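Local coordinates for lytic Polysaccharide Monooxygenase (PDB 6Z5Y), which probably uses a single bound copper ion to cleave plant pectin oxidatively, as a secreted monooxygenase that drives plant infection by a pathogenic oomycete, at residues Gly29-Ser34 with Ala42-Leu47. Sequence-based numbering, arbitrary orientation.
Sequences GGWDES and ATFKEL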
loop_
_atom_site.group_PDB
_atom_site.type_symbol
_atom_site.label_atom_id
_atom_site.label_comp_id
_atom_site.label_asym_id
_atom_site.label_seq_id
_atom_site.Cartn_x
_atom_site.Cartn_y
_atom_site.Cartn_z
ATOM N N GLY A 29 -1.367 5.316 22.138
ATOM C CA GLY A 29 -0.317 4.526 22.801
ATOM C C GLY A 29 1.036 5.188 22.733
ATOM O O GLY A 29 1.153 6.362 22.352
ATOM N N GLY A 30 2.066 4.414 23.042
ATOM C CA GLY A 30 3.406 4.970 23.303
ATOM C C GLY A 30 4.313 4.978 22.096
ATOM O O GLY A 30 5.496 4.640 22.216
ATOM N N TRP A 31 3.792 5.404 20.963
ATOM C CA TRP A 31 4.568 5.468 19.703
ATOM C C TRP A 31 5.889 6.220 19.902
ATOM O O TRP A 31 6.949 5.689 19.539
ATOM C CB TRP A 31 3.734 6.170 18.641
ATOM C CG TRP A 31 2.432 5.497 18.352
ATOM C CD1 TRP A 31 1.208 5.739 18.902
ATOM C CD2 TRP A 31 2.219 4.450 17.403
ATOM N NE1 TRP A 31 0.272 4.877 18.397
ATOM C CE2 TRP A 31 0.865 4.082 17.458
ATOM C CE3 TRP A 31 3.070 3.772 16.534
ATOM C CZ2 TRP A 31 0.333 3.093 16.625
ATOM C CZ3 TRP A 31 2.547 2.803 15.703
ATOM C CH2 TRP A 31 1.192 2.462 15.762
ATOM N N ASP A 32 5.843 7.401 20.518
ATOM C CA ASP A 32 7.025 8.298 20.559
ATOM C C ASP A 32 8.033 7.836 21.600
ATOM O O ASP A 32 9.179 8.245 21.483
ATOM C CB ASP A 32 6.584 9.719 20.821
ATOM C CG ASP A 32 5.907 10.254 19.587
ATOM O OD1 ASP A 32 6.089 9.659 18.527
ATOM O OD2 ASP A 32 5.249 11.259 19.695
ATOM N N GLU A 33 7.610 6.988 22.529
ATOM C CA GLU A 33 8.486 6.402 23.588
ATOM C C GLU A 33 9.218 5.160 23.074
ATOM O O GLU A 33 10.130 4.644 23.717
ATOM C CB GLU A 33 7.637 6.040 24.804
ATOM C CG GLU A 33 7.210 7.263 25.605
ATOM C CD GLU A 33 6.215 8.192 24.943
ATOM O OE1 GLU A 33 6.546 9.397 24.742
ATOM O OE2 GLU A 33 5.116 7.713 24.617
ATOM N N SER A 34 8.764 4.616 21.970
ATOM C CA SER A 34 9.433 3.479 21.300
ATOM C C SER A 34 10.658 3.989 20.549
ATOM O O SER A 34 10.737 5.199 20.223
ATOM C CB SER A 34 8.503 2.733 20.372
ATOM O OG SER A 34 8.318 3.466 19.189
ATOM N N ALA A 42 6.428 -2.720 16.612
ATOM C CA ALA A 42 5.998 -3.423 17.837
ATOM C C ALA A 42 4.804 -2.710 18.472
ATOM O O ALA A 42 3.871 -3.380 18.967
ATOM C CB ALA A 42 7.175 -3.527 18.790
ATOM N N THR A 43 4.798 -1.375 18.432
ATOM C CA THR A 43 3.669 -0.580 18.961
ATOM C C THR A 43 2.423 -0.870 18.116
ATOM O O THR A 43 1.358 -1.128 18.660
ATOM C CB THR A 43 3.999 0.911 18.982
ATOM O OG1 THR A 43 5.169 1.138 19.786
ATOM C CG2 THR A 43 2.826 1.711 19.509
ATOM N N PHE A 44 2.582 -0.901 16.810
ATOM C CA PHE A 44 1.456 -1.228 15.919
ATOM C C PHE A 44 0.902 -2.617 16.288
ATOM O O PHE A 44 -0.317 -2.792 16.419
ATOM C CB PHE A 44 1.934 -1.142 14.468
ATOM C CG PHE A 44 0.813 -1.313 13.492
ATOM C CD1 PHE A 44 0.376 -2.571 13.112
ATOM C CD2 PHE A 44 0.190 -0.201 12.970
ATOM C CE1 PHE A 44 -0.676 -2.700 12.230
ATOM C CE2 PHE A 44 -0.863 -0.336 12.086
ATOM C CZ PHE A 44 -1.306 -1.584 11.739
ATOM N N LYS A 45 1.781 -3.600 16.424
ATOM C CA LYS A 45 1.357 -4.974 16.747
ATOM C C LYS A 45 0.618 -5.009 18.089
ATOM O O LYS A 45 -0.388 -5.707 18.219
ATOM C CB LYS A 45 2.571 -5.892 16.733
ATOM C CG LYS A 45 2.208 -7.313 17.096
ATOM C CD LYS A 45 3.335 -8.249 16.851
ATOM C CE LYS A 45 2.963 -9.655 17.256
ATOM N NZ LYS A 45 4.119 -10.573 17.155
ATOM N N GLU A 46 1.131 -4.275 19.072
ATOM C CA GLU A 46 0.542 -4.236 20.429
ATOM C C GLU A 46 -0.857 -3.639 20.387
ATOM O O GLU A 46 -1.761 -4.148 21.071
ATOM C CB GLU A 46 1.384 -3.400 21.398
ATOM C CG GLU A 46 0.754 -3.244 22.772
ATOM C CD GLU A 46 1.571 -2.419 23.756
ATOM O OE1 GLU A 46 2.767 -2.148 23.502
ATOM O OE2 GLU A 46 1.028 -2.042 24.802
ATOM N N LEU A 47 -1.052 -2.583 19.609
ATOM C CA LEU A 47 -2.311 -1.813 19.649
ATOM C C LEU A 47 -3.339 -2.359 18.673
ATOM O O LEU A 47 -4.517 -2.049 18.815
ATOM C CB LEU A 47 -1.994 -0.359 19.350
ATOM C CG LEU A 47 -1.131 0.302 20.405
ATOM C CD1 LEU A 47 -0.934 1.755 20.034
ATOM C CD2 LEU A 47 -1.771 0.165 21.774
#
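Trp31 O, next to the place where Ser34 CB packs against Thr43 OG1, is gripped by several donors. The hydroxyl OG of Ser34 reaches it at 2.6 Å, coming in 16° from the carbonyl plane with a C=O...OG angle of 148°, and Ser34 N adds a second bond from the same turn. Arg154 NH1 supplies a third while its NH2 bonds Ser34 OG, so that one guanidinium ties both ends of the short O...OG bond to strand 143-155. These bonds brace the turn that carries the indole, which makes most of the loop's contact with helix 36-47.

Thr43 shows how a β-branched residue can divide its labour. With CG2 anti to the backbone N, its methyl lies over the indole face, 3.6 Å from the centroid of the six-membered ring and 15° off the normal, a CH-pi contact. The other branch, OG1, is turned back along the helix and bonds Gly39 O, so the hydroxyl of this buried residue is satisfied within its own helix while the methyl serves the interface. The far end of the indole rests on the next residue, CH2 lying 3.7 Å from Phe44 CA and 3.9 Å from Phe44 CB. One turn on, Leu47 CD1 approaches Trp31 NE1 at 3.7 Å and also comes to 4.0 Å from Gly29 CA.

The indole N-H is itself engaged by Trp27 O, which helps to set the ring's rotation, while Trp161 meets Trp31 edge-to-face and Trp27 and Phe53 pack on Phe44, extending the aromatic cluster. The arrangement is a local loop-on-helix packing, in which the loop after strand 21-23 folds back through a buried tryptophan onto helix 36-47, beside the five-stranded antiparallel sheet of this copper monooxygenase domain.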